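Local structure of methylmalonyl-CoA carboxyltransferase 12S subunit (Propionibacterium freudenreichii, 1ON3) at residues 68-73 / 144-149; 122-127 / 161-166; 193-198 / 236-241; 314-319 / 340-345. The protein catalyses the transfer of the carboxyl group of methylmalonyl-CoA to the biotin of the 1.3S subunit, as the hexameric core of the transcarboxylase complex. All coordinates share one frame; numbering follows the deposited sequence.

Contact 1: 68-73 / 144-149; sequences HRTTLF and IQEGID. With MCA (methylmalonyl-coenzyme A), chain T.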
# COMPACT_ATOMS: atom_id res chain seq x y z
N HIS E 68 5.43 -32.79 28.08
CA HIS E 68 4.09 -32.38 28.47
C HIS E 68 4.12 -31.81 29.88
O HIS E 68 4.98 -32.17 30.69
CB HIS E 68 3.13 -33.58 28.43
CG HIS E 68 3.38 -34.59 29.51
ND1 HIS E 68 4.42 -35.50 29.46
CD2 HIS E 68 2.71 -34.85 30.66
CE1 HIS E 68 4.38 -36.27 30.53
NE2 HIS E 68 3.35 -35.90 31.27
N ARG E 69 3.18 -30.93 30.18
CA ARG E 69 3.09 -30.30 31.48
C ARG E 69 1.80 -30.70 32.22
O ARG E 69 1.56 -30.26 33.35
CB ARG E 69 3.13 -28.78 31.33
CG ARG E 69 4.40 -28.27 30.69
CD ARG E 69 4.42 -26.75 30.67
NE ARG E 69 4.35 -26.18 32.01
CZ ARG E 69 4.17 -24.89 32.27
NH1 ARG E 69 4.04 -24.04 31.27
NH2 ARG E 69 4.11 -24.45 33.52
N THR E 70 0.98 -31.53 31.57
CA THR E 70 -0.27 -31.98 32.17
C THR E 70 0.04 -32.93 33.33
O THR E 70 1.07 -33.59 33.34
CB THR E 70 -1.14 -32.69 31.11
OG1 THR E 70 -0.31 -33.59 30.36
CG2 THR E 70 -1.79 -31.68 30.16
N THR E 71 -0.85 -33.02 34.31
CA THR E 71 -0.59 -33.88 35.45
C THR E 71 -1.73 -34.83 35.82
O THR E 71 -1.49 -35.89 36.42
CB THR E 71 -0.23 -33.04 36.69
OG1 THR E 71 -1.27 -32.08 36.94
CG2 THR E 71 1.09 -32.29 36.46
N LEU E 72 -2.95 -34.47 35.46
CA LEU E 72 -4.12 -35.29 35.78
C LEU E 72 -4.11 -36.68 35.16
O LEU E 72 -3.44 -36.94 34.16
CB LEU E 72 -5.40 -34.56 35.38
CG LEU E 72 -5.69 -33.23 36.07
CD1 LEU E 72 -6.90 -32.56 35.43
CD2 LEU E 72 -5.93 -33.45 37.56
N PHE E 73 -4.88 -37.56 35.80
CA PHE E 73 -5.05 -38.95 35.39
C PHE E 73 -3.78 -39.68 34.94
O PHE E 73 -3.74 -40.29 33.87
CB PHE E 73 -6.15 -39.03 34.32
CG PHE E 73 -7.47 -38.46 34.78
CD1 PHE E 73 -8.18 -39.06 35.82
CD2 PHE E 73 -7.98 -37.29 34.23
CE1 PHE E 73 -9.37 -38.51 36.29
CE2 PHE E 73 -9.17 -36.73 34.69
CZ PHE E 73 -9.87 -37.34 35.73
N ILE E 144 -7.09 -38.09 25.69
CA ILE E 144 -8.21 -38.07 26.63
C ILE E 144 -7.91 -37.71 28.08
O ILE E 144 -8.75 -37.08 28.74
CB ILE E 144 -8.97 -39.41 26.55
CG1 ILE E 144 -9.64 -39.54 25.17
CG2 ILE E 144 -10.02 -39.48 27.63
CD1 ILE E 144 -10.24 -40.94 24.88
N GLN E 145 -6.75 -38.10 28.59
CA GLN E 145 -6.38 -37.79 29.97
C GLN E 145 -6.20 -36.28 30.19
O GLN E 145 -6.26 -35.80 31.32
CB GLN E 145 -5.07 -38.49 30.37
CG GLN E 145 -5.12 -40.02 30.47
CD GLN E 145 -4.68 -40.72 29.19
OE1 GLN E 145 -4.22 -41.87 29.23
NE2 GLN E 145 -4.83 -40.05 28.06
N GLU E 146 -5.95 -35.54 29.11
CA GLU E 146 -5.74 -34.10 29.20
C GLU E 146 -6.99 -33.24 29.03
O GLU E 146 -6.92 -32.01 28.96
CB GLU E 146 -4.64 -33.66 28.21
CG GLU E 146 -3.29 -34.30 28.51
CD GLU E 146 -2.18 -33.82 27.60
OE1 GLU E 146 -2.49 -33.11 26.62
OE2 GLU E 146 -1.01 -34.16 27.87
N GLY E 147 -8.14 -33.90 28.94
CA GLY E 147 -9.41 -33.21 28.83
C GLY E 147 -9.46 -31.98 27.95
O GLY E 147 -9.08 -32.03 26.78
N ILE E 148 -9.92 -30.86 28.51
CA ILE E 148 -10.02 -29.64 27.70
C ILE E 148 -8.68 -29.06 27.26
O ILE E 148 -8.63 -28.19 26.40
CB ILE E 148 -10.87 -28.55 28.38
CG1 ILE E 148 -10.17 -28.01 29.63
CG2 ILE E 148 -12.25 -29.11 28.73
CD1 ILE E 148 -10.93 -26.84 30.27
N ASP E 149 -7.58 -29.54 27.84
CA ASP E 149 -6.27 -29.05 27.44
C ASP E 149 -5.90 -29.56 26.04
O ASP E 149 -5.39 -28.80 25.21
CB ASP E 149 -5.19 -29.46 28.44
CG ASP E 149 -5.37 -28.80 29.79
OD1 ASP E 149 -5.91 -27.66 29.83
OD2 ASP E 149 -4.95 -29.40 30.80
C8 MCA T . -5.52 -44.29 21.82
N9 MCA T . -4.88 -44.30 23.06
C4 MCA T . -5.27 -43.11 23.66
C5 MCA T . -6.12 -42.48 22.72
N7 MCA T . -6.26 -43.24 21.57
N3 MCA T . -4.92 -42.61 24.91
C2 MCA T . -5.49 -41.39 25.17
N1 MCA T . -6.33 -40.68 24.34
C6 MCA T . -6.66 -41.20 23.09
N6 MCA T . -7.47 -40.47 22.31
C1' MCA T . -4.05 -45.20 23.66
C2' MCA T . -4.84 -46.46 24.01
O2' MCA T . -5.48 -46.34 25.25
C3' MCA T . -3.77 -47.52 23.90
O3' MCA T . -3.11 -47.65 25.15
C4' MCA T . -2.82 -47.06 22.79
O4' MCA T . -3.04 -45.60 22.72
C5' MCA T . -3.09 -47.58 21.32
O5' MCA T . -4.08 -48.27 21.35
P1 MCA T . -4.77 -49.44 21.09
O11 MCA T . -6.05 -49.48 21.57
O12 MCA T . -3.85 -50.21 21.67
O6 MCA T . -5.03 -49.73 19.49
P2 MCA T . -5.40 -49.97 18.24
O21 MCA T . -6.00 -51.11 18.73
O22 MCA T . -4.47 -49.88 17.18
O7 MCA T . -6.58 -48.92 18.01
CPB MCA T . -6.47 -47.72 18.09
CPA MCA T . -7.56 -46.67 17.94
CP7 MCA T . -8.08 -46.81 19.39
CP9 MCA T . -8.50 -46.94 16.74
CP8 MCA T . -6.86 -45.31 17.70
OP3 MCA T . -7.23 -46.57 20.26
CP6 MCA T . -9.16 -46.02 19.86
OP2 MCA T . -10.26 -46.05 19.20
NP2 MCA T . -8.99 -45.17 21.06
CP5 MCA T . -9.78 -43.99 21.05
CP4 MCA T . -10.39 -43.00 20.21
CP3 MCA T . -11.02 -41.77 20.64
OP1 MCA T . -11.94 -42.13 21.58
NP1 MCA T . -10.92 -40.34 20.32
CP2 MCA T . -11.82 -39.56 21.12
CP1 MCA T . -11.51 -38.15 20.84
P3 MCA T . -2.01 -48.59 25.92
O31 MCA T . -3.01 -49.70 25.90
O32 MCA T . -1.81 -48.03 27.30
O33 MCA T . -0.74 -49.00 25.21
S MCA T . -12.35 -37.10 21.57
CS1 MCA T . -11.38 -36.12 20.68
OS1 MCA T . -10.45 -36.30 19.86
CS2 MCA T . -12.19 -35.20 20.00
CS3 MCA T . -11.97 -33.91 20.24
CS4 MCA T . -13.28 -35.24 18.89
OS4 MCA T . -14.13 -34.36 18.78
OS5 MCA T . -13.22 -36.22 18.15
O HOH W 1 -3.77 -34.59 32.40
O HOH W 2 -4.01 -43.16 31.94
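T70 and E146 join the loop 68-73 to the turn that leads into helix 147-164 by a partly buried polar contact, beside the adenine end of a bound methylmalonyl-CoA in the crotonase-like N-terminal half. The T70 hydroxyl donates to the carboxylate, OG1 to OE2 of E146 being 2.6 Å, and approaches 47° out of the carboxylate plane, from above it. The T70 methyl lies over the same group, CG2 being 3.4 Å from CD of E146. With chi1 of E146 at -63° and the chain extended beyond CG, the carboxylate reaches the threonine, where it also forms a salt bridge with R143 and accepts from the backbone N of E113. Next in line, the ring of F73 turns its edge to the backbone of Q145, with CD2 3.7 Å from the carbonyl O in the ring plane. Water 1 donates to both L72 O and Q145 O, each at 3.0 Å, and so bridges the two backbones. On the far side of the turn, I144 N donates almost straight to N1 of the adenine of methylmalonyl-CoA (3.0 Å, 171°), and Q145 NE2 comes within 3.3 Å of its C2. Helix 113-129 packs against T70 and D149 through E113, while F449 and Y470 of a second subunit meet the F73 ring, placing the contact at a subunit interface.

Contact 2: 122-127 / 161-166; sequences TMEQAL and NVKLSG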
# COMPACT_ATOMS: atom_id res chain seq x y z
N THR E 122 5.80 -25.40 14.56
CA THR E 122 6.47 -25.80 13.32
C THR E 122 5.74 -25.21 12.12
O THR E 122 6.36 -24.81 11.15
CB THR E 122 6.54 -27.33 13.19
OG1 THR E 122 7.23 -27.86 14.33
CG2 THR E 122 7.30 -27.73 11.94
N MET E 123 4.41 -25.17 12.20
CA MET E 123 3.62 -24.59 11.12
C MET E 123 3.90 -23.08 11.03
O MET E 123 4.00 -22.52 9.93
CB MET E 123 2.13 -24.82 11.41
CG MET E 123 1.72 -26.28 11.29
SD MET E 123 0.03 -26.53 11.85
CE MET E 123 -0.91 -25.61 10.60
N GLU E 124 4.01 -22.42 12.18
CA GLU E 124 4.30 -20.99 12.21
C GLU E 124 5.67 -20.74 11.60
O GLU E 124 5.88 -19.69 10.98
CB GLU E 124 4.27 -20.42 13.63
CG GLU E 124 2.89 -20.42 14.31
CD GLU E 124 1.91 -19.37 13.79
OE1 GLU E 124 0.77 -19.34 14.30
OE2 GLU E 124 2.27 -18.57 12.88
N GLN E 125 6.61 -21.66 11.79
CA GLN E 125 7.94 -21.50 11.21
C GLN E 125 7.87 -21.68 9.69
O GLN E 125 8.60 -21.00 8.96
CB GLN E 125 8.93 -22.51 11.80
CG GLN E 125 9.06 -22.46 13.32
CD GLN E 125 9.25 -21.06 13.87
OE1 GLN E 125 10.28 -20.43 13.64
NE2 GLN E 125 8.25 -20.57 14.60
N ALA E 126 7.03 -22.59 9.21
CA ALA E 126 6.90 -22.77 7.76
C ALA E 126 6.35 -21.48 7.16
O ALA E 126 6.79 -21.04 6.10
CB ALA E 126 5.94 -23.95 7.44
N LEU E 127 5.39 -20.87 7.85
CA LEU E 127 4.76 -19.62 7.41
C LEU E 127 5.76 -18.46 7.42
O LEU E 127 5.86 -17.70 6.46
CB LEU E 127 3.56 -19.29 8.32
CG LEU E 127 2.73 -18.04 7.97
CD1 LEU E 127 2.10 -18.22 6.60
CD2 LEU E 127 1.63 -17.81 9.02
N ASN E 161 -3.88 -24.15 10.53
CA ASN E 161 -4.04 -24.72 9.18
C ASN E 161 -4.69 -23.67 8.28
O ASN E 161 -4.28 -23.49 7.13
CB ASN E 161 -4.95 -25.97 9.19
CG ASN E 161 -4.25 -27.21 9.70
OD1 ASN E 161 -4.77 -27.88 10.59
ND2 ASN E 161 -3.09 -27.55 9.12
N VAL E 162 -5.70 -22.99 8.82
CA VAL E 162 -6.40 -21.96 8.06
C VAL E 162 -5.48 -20.76 7.84
O VAL E 162 -5.49 -20.15 6.77
CB VAL E 162 -7.70 -21.52 8.79
CG1 VAL E 162 -8.38 -20.37 8.02
CG2 VAL E 162 -8.66 -22.72 8.88
N LYS E 163 -4.68 -20.41 8.84
CA LYS E 163 -3.77 -19.28 8.69
C LYS E 163 -2.79 -19.56 7.53
O LYS E 163 -2.54 -18.68 6.70
CB LYS E 163 -3.00 -19.06 10.00
CG LYS E 163 -2.10 -17.84 10.03
CD LYS E 163 -1.43 -17.75 11.41
CE LYS E 163 -0.56 -16.51 11.55
NZ LYS E 163 0.24 -16.54 12.83
N LEU E 164 -2.25 -20.78 7.46
CA LEU E 164 -1.31 -21.15 6.39
C LEU E 164 -1.98 -21.39 5.04
O LEU E 164 -1.33 -21.39 4.00
CB LEU E 164 -0.53 -22.42 6.77
CG LEU E 164 0.78 -22.30 7.57
CD1 LEU E 164 0.52 -21.69 8.96
CD2 LEU E 164 1.40 -23.70 7.71
N SER E 165 -3.29 -21.61 5.06
CA SER E 165 -4.01 -21.92 3.84
C SER E 165 -3.79 -20.89 2.72
O SER E 165 -4.03 -19.71 2.91
CB SER E 165 -5.51 -22.09 4.14
OG SER E 165 -6.18 -22.70 3.04
N GLY E 166 -3.31 -21.35 1.57
CA GLY E 166 -3.09 -20.43 0.45
C GLY E 166 -1.81 -19.60 0.54
O GLY E 166 -1.57 -18.75 -0.32
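N161 begins the second segment by meeting the thioether end of M123, whose methyl CE stands 3.3 Å from N161 ND2. The bend of M123 at its last torsion (chi3 66°) turns CE toward the start of this segment, and CE is equally close to the backbone N of N161. The amide's oxygen is engaged by S185, so the methionine methyl packs beside a polar group that has its own partner. K163 follows with a fully extended chain, CG anti to the backbone N (chi1 -175°), which carries its amine across to E124. There NZ forms a salt bridge with the carboxylate: the bond to OE2, 2.9 Å long, uses the syn lone pair, and that to OE1, at 3.2 Å, is weak. E124 bends at chi2 to meet it, and the two side chains cross at about a right angle. The lysine's aliphatic part is also used, since CE lies 3.6 Å from CD2 of L127. L164 then fills the middle of the interface: its CD2 is 3.9 Å from CB of M123, its CD1 is 3.9 Å from CB of L127, and both methyls approach the M123 carbonyl O. At S165 the chain leaves the helix, and its hydroxyl bonds to N520 N of the second subunit. Helices 113-129 and 147-164 of the crotonase-like N-terminal half thus pack together, touching two strands of its sheet: Q170 of strand 170-175 meets M123 and L164, and H98 of strand 95-102 meets T122 and A126.

Contact 3: 193-198 / 236-241; sequences IMTKKA and FVAEDD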
# COMPACT_ATOMS: atom_id res chain seq x y z
N ILE E 193 -2.98 -37.64 1.56
CA ILE E 193 -2.48 -38.90 1.01
C ILE E 193 -2.76 -39.88 2.13
O ILE E 193 -2.31 -39.68 3.25
CB ILE E 193 -0.95 -38.89 0.77
CG1 ILE E 193 -0.59 -37.84 -0.29
CG2 ILE E 193 -0.49 -40.26 0.28
CD1 ILE E 193 0.88 -37.46 -0.25
N MET E 194 -3.50 -40.94 1.82
CA MET E 194 -3.88 -41.93 2.82
C MET E 194 -3.40 -43.33 2.43
O MET E 194 -3.67 -43.78 1.31
CB MET E 194 -5.41 -41.91 2.94
CG MET E 194 -5.96 -42.42 4.22
SD MET E 194 -7.73 -42.06 4.38
CE MET E 194 -8.10 -43.31 5.62
N THR E 195 -2.72 -44.03 3.34
CA THR E 195 -2.24 -45.38 3.03
C THR E 195 -3.35 -46.39 3.28
O THR E 195 -4.35 -46.07 3.93
CB THR E 195 -1.04 -45.79 3.89
OG1 THR E 195 -1.50 -46.04 5.23
CG2 THR E 195 0.02 -44.70 3.90
N LYS E 196 -3.17 -47.62 2.79
CA LYS E 196 -4.18 -48.65 2.98
C LYS E 196 -4.18 -49.22 4.40
O LYS E 196 -5.02 -50.06 4.74
CB LYS E 196 -4.03 -49.75 1.92
CG LYS E 196 -4.51 -49.26 0.57
CD LYS E 196 -4.52 -50.32 -0.51
CE LYS E 196 -5.19 -49.76 -1.77
NZ LYS E 196 -5.25 -50.75 -2.88
N LYS E 197 -3.27 -48.74 5.24
CA LYS E 197 -3.23 -49.20 6.62
C LYS E 197 -3.90 -48.15 7.51
O LYS E 197 -4.15 -48.39 8.68
CB LYS E 197 -1.78 -49.39 7.07
CG LYS E 197 -1.07 -50.58 6.42
CD LYS E 197 -1.75 -51.89 6.78
CE LYS E 197 -0.92 -53.08 6.30
NZ LYS E 197 -0.65 -52.99 4.83
N ALA E 198 -4.21 -47.00 6.93
CA ALA E 198 -4.83 -45.91 7.68
C ALA E 198 -6.35 -45.94 7.74
O ALA E 198 -7.01 -46.61 6.94
CB ALA E 198 -4.37 -44.56 7.11
N PHE E 236 -5.13 -38.85 -2.68
CA PHE E 236 -4.31 -39.93 -3.17
C PHE E 236 -4.41 -41.14 -2.27
O PHE E 236 -4.43 -41.00 -1.04
CB PHE E 236 -2.82 -39.52 -3.24
CG PHE E 236 -2.56 -38.30 -4.08
CD1 PHE E 236 -2.58 -37.04 -3.51
CD2 PHE E 236 -2.36 -38.41 -5.45
CE1 PHE E 236 -2.40 -35.89 -4.29
CE2 PHE E 236 -2.18 -37.27 -6.24
CZ PHE E 236 -2.20 -36.01 -5.66
N VAL E 237 -4.48 -42.32 -2.88
CA VAL E 237 -4.48 -43.56 -2.12
C VAL E 237 -3.11 -44.14 -2.34
O VAL E 237 -2.65 -44.21 -3.48
CB VAL E 237 -5.54 -44.57 -2.59
CG1 VAL E 237 -5.33 -45.91 -1.90
CG2 VAL E 237 -6.92 -44.07 -2.26
N ALA E 238 -2.44 -44.54 -1.26
CA ALA E 238 -1.11 -45.12 -1.32
C ALA E 238 -1.14 -46.52 -0.72
O ALA E 238 -1.79 -46.76 0.30
CB ALA E 238 -0.14 -44.24 -0.55
N GLU E 239 -0.43 -47.46 -1.34
CA GLU E 239 -0.40 -48.83 -0.83
C GLU E 239 0.18 -48.91 0.57
O GLU E 239 -0.38 -49.58 1.44
CB GLU E 239 0.43 -49.72 -1.76
CG GLU E 239 -0.37 -50.38 -2.86
CD GLU E 239 -1.44 -51.31 -2.32
OE1 GLU E 239 -1.10 -52.22 -1.52
OE2 GLU E 239 -2.61 -51.14 -2.70
N ASP E 240 1.30 -48.24 0.79
CA ASP E 240 1.94 -48.26 2.10
C ASP E 240 2.73 -46.98 2.30
O ASP E 240 2.62 -46.06 1.49
CB ASP E 240 2.87 -49.47 2.24
CG ASP E 240 3.82 -49.61 1.06
OD1 ASP E 240 4.18 -48.59 0.43
OD2 ASP E 240 4.23 -50.74 0.77
N ASP E 241 3.53 -46.93 3.35
CA ASP E 241 4.31 -45.73 3.62
C ASP E 241 5.35 -45.37 2.57
O ASP E 241 5.57 -44.19 2.32
CB ASP E 241 4.97 -45.84 5.00
CG ASP E 241 3.96 -45.77 6.12
OD1 ASP E 241 4.34 -46.02 7.29
OD2 ASP E 241 2.79 -45.46 5.83
O HOH W 3 0.70 -46.57 6.85
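Two parallel strands of the N-terminal sheet, 191-195 and 236-238, pair here, and 236-238 forms the sheet's edge within this chain. Their short segments run 4.6 Å apart at 28°. M194 lies between two backbone bonds: its N donates to F236 O (3.0 Å, 171°), and its O accepts from A238 N at 2.9 Å. A third bond, K196 N to A238 O, is bent to 122° and weak. On the face bearing I193, T195, F236 and A238, CG1 of I193 packs on CD1 of F236 at 3.9 Å. Past the strand ends, the extended K196 reaches NZ to E239 OE2, a 2.7 Å salt bridge met nearly along the C-O axis. T195 opens an ST turn, its OG1 accepting from K197 N at 3.2 Å. Through water 3, OG1 is also linked to OD2 of D241, whose OD1 accepts from Q44 N and forms a salt bridge with R49. A valine here would probably deprive K197 N of its acceptor and break the water link to D241, loosening the turn. Strand 170-175 borders 191-195, helix 241-253 covers I193 and A238 through I247, and helix 224-231 lies over M194 and V237.

Contact 4: 314-319 / 340-345; sequences TNLVTA and GCLDIN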
# COMPACT_ATOMS: atom_id res chain seq x y z
N THR E 314 -15.01 -39.87 -11.24
CA THR E 314 -14.20 -40.16 -12.42
C THR E 314 -14.77 -39.64 -13.73
O THR E 314 -14.19 -39.88 -14.78
CB THR E 314 -13.93 -41.67 -12.53
OG1 THR E 314 -15.17 -42.38 -12.61
CG2 THR E 314 -13.14 -42.16 -11.30
N ASN E 315 -15.91 -38.96 -13.65
CA ASN E 315 -16.53 -38.35 -14.84
C ASN E 315 -15.77 -37.05 -15.14
O ASN E 315 -16.02 -36.40 -16.16
CB ASN E 315 -18.03 -38.06 -14.60
CG ASN E 315 -18.32 -37.45 -13.23
OD1 ASN E 315 -17.80 -37.91 -12.21
ND2 ASN E 315 -19.17 -36.43 -13.21
N LEU E 316 -14.86 -36.68 -14.24
CA LEU E 316 -14.04 -35.49 -14.42
C LEU E 316 -12.62 -35.77 -13.93
O LEU E 316 -12.42 -36.29 -12.84
CB LEU E 316 -14.60 -34.29 -13.65
CG LEU E 316 -13.72 -33.06 -13.93
CD1 LEU E 316 -14.57 -31.94 -14.44
CD2 LEU E 316 -12.93 -32.66 -12.69
N VAL E 317 -11.65 -35.40 -14.75
CA VAL E 317 -10.25 -35.62 -14.41
C VAL E 317 -9.57 -34.32 -13.97
O VAL E 317 -9.78 -33.28 -14.58
CB VAL E 317 -9.46 -36.17 -15.63
CG1 VAL E 317 -7.98 -36.17 -15.36
CG2 VAL E 317 -9.94 -37.59 -15.96
N THR E 318 -8.77 -34.38 -12.90
CA THR E 318 -8.00 -33.23 -12.42
C THR E 318 -6.61 -33.81 -12.24
O THR E 318 -6.43 -34.81 -11.53
CB THR E 318 -8.51 -32.67 -11.05
OG1 THR E 318 -8.67 -33.75 -10.11
CG2 THR E 318 -9.82 -31.91 -11.24
N ALA E 319 -5.61 -33.20 -12.88
CA ALA E 319 -4.26 -33.71 -12.78
C ALA E 319 -3.18 -32.65 -12.93
O ALA E 319 -3.35 -31.67 -13.65
CB ALA E 319 -4.04 -34.80 -13.85
N GLY E 340 -19.54 -38.05 -19.58
CA GLY E 340 -18.79 -36.83 -19.34
C GLY E 340 -19.62 -35.76 -18.64
O GLY E 340 -19.18 -34.61 -18.53
N CYS E 341 -20.82 -36.11 -18.19
CA CYS E 341 -21.67 -35.15 -17.49
C CYS E 341 -20.99 -34.65 -16.22
O CYS E 341 -20.26 -35.40 -15.57
CB CYS E 341 -22.99 -35.79 -17.06
SG CYS E 341 -24.18 -36.09 -18.40
N LEU E 342 -21.23 -33.39 -15.88
CA LEU E 342 -20.71 -32.84 -14.62
C LEU E 342 -21.82 -33.15 -13.62
O LEU E 342 -22.99 -33.22 -14.01
CB LEU E 342 -20.49 -31.32 -14.71
CG LEU E 342 -19.22 -30.88 -15.46
CD1 LEU E 342 -19.23 -29.36 -15.66
CD2 LEU E 342 -18.01 -31.31 -14.66
N ASP E 343 -21.46 -33.39 -12.36
CA ASP E 343 -22.46 -33.67 -11.33
C ASP E 343 -22.00 -33.00 -10.03
O ASP E 343 -21.00 -32.28 -10.02
CB ASP E 343 -22.67 -35.19 -11.14
CG ASP E 343 -21.45 -35.92 -10.55
OD1 ASP E 343 -20.31 -35.42 -10.64
OD2 ASP E 343 -21.65 -37.03 -10.01
N ILE E 344 -22.74 -33.21 -8.95
CA ILE E 344 -22.37 -32.61 -7.67
C ILE E 344 -20.93 -32.93 -7.25
O ILE E 344 -20.15 -32.03 -6.93
CB ILE E 344 -23.33 -33.09 -6.54
CG1 ILE E 344 -24.72 -32.52 -6.78
CG2 ILE E 344 -22.80 -32.68 -5.17
CD1 ILE E 344 -25.83 -33.14 -5.89
N ASN E 345 -20.58 -34.21 -7.25
CA ASN E 345 -19.24 -34.61 -6.83
C ASN E 345 -18.11 -34.08 -7.72
O ASN E 345 -17.08 -33.65 -7.21
CB ASN E 345 -19.14 -36.13 -6.70
CG ASN E 345 -20.00 -36.67 -5.55
OD1 ASN E 345 -20.60 -35.90 -4.80
ND2 ASN E 345 -20.06 -37.98 -5.42
O HOH W 4 -17.32 -33.97 -16.67
O HOH W 5 -19.41 -38.56 -10.02
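N315, just before strand 316-323, ties that strand's start to the loop before helix 344-359 in the crotonase-like C-terminal half. The tight part is its amide nitrogen, which grips two acceptors. ND2 donates to C341 O at 2.8 Å and 178°, the bond lying in the carbonyl plane, and to D343 OD1 at 3.0 Å and 166°. Both acceptors lie in the plane of the amide, but the carboxylate stands 85° to it, so D343 OD1 is approached from above its own plane. The same OD1 caps helix 344-359 at A346 N, making N315 a second-shell support of that N-cap. A leucine in its place would probably leave C341 O without this donor and the D343 carboxylate freer to turn. Beside it, CD1 of L316 packs on CD2 of L342 at 3.5 Å. The looser side is built from water. G340 CA stays 4.2 Å from the N315 carbonyl O, and water 4 lies within donating distance of N315 O and G340 O, though its acceptors outnumber its protons. Water 5 makes the second bridge, donating to N315 OD1 at 2.8 Å and to D343 OD2 at 2.7 Å.

Along the chain, contacts 1 and 2 interleave, then 3 and 4 follow in series. Contacts 1 and 2 share helix 147-164, one near each end, with centres 26 Å apart, and both touch a second subunit. Contact 3 closes the edge of the N-terminal sheet, whereas contact 4 belongs to the C-terminal one. These two are the nearest pair, about 7 Å between nearest atoms, and no other chain touches them. The widest separation is 46 Å, between the centres of contacts 1 and 4, on opposite sides of the chain's centre. The set runs from a subunit interface beside bound methylmalonyl-CoA toward the middle of the chain, where contacts 3 and 4 lie, one in each duplicated half.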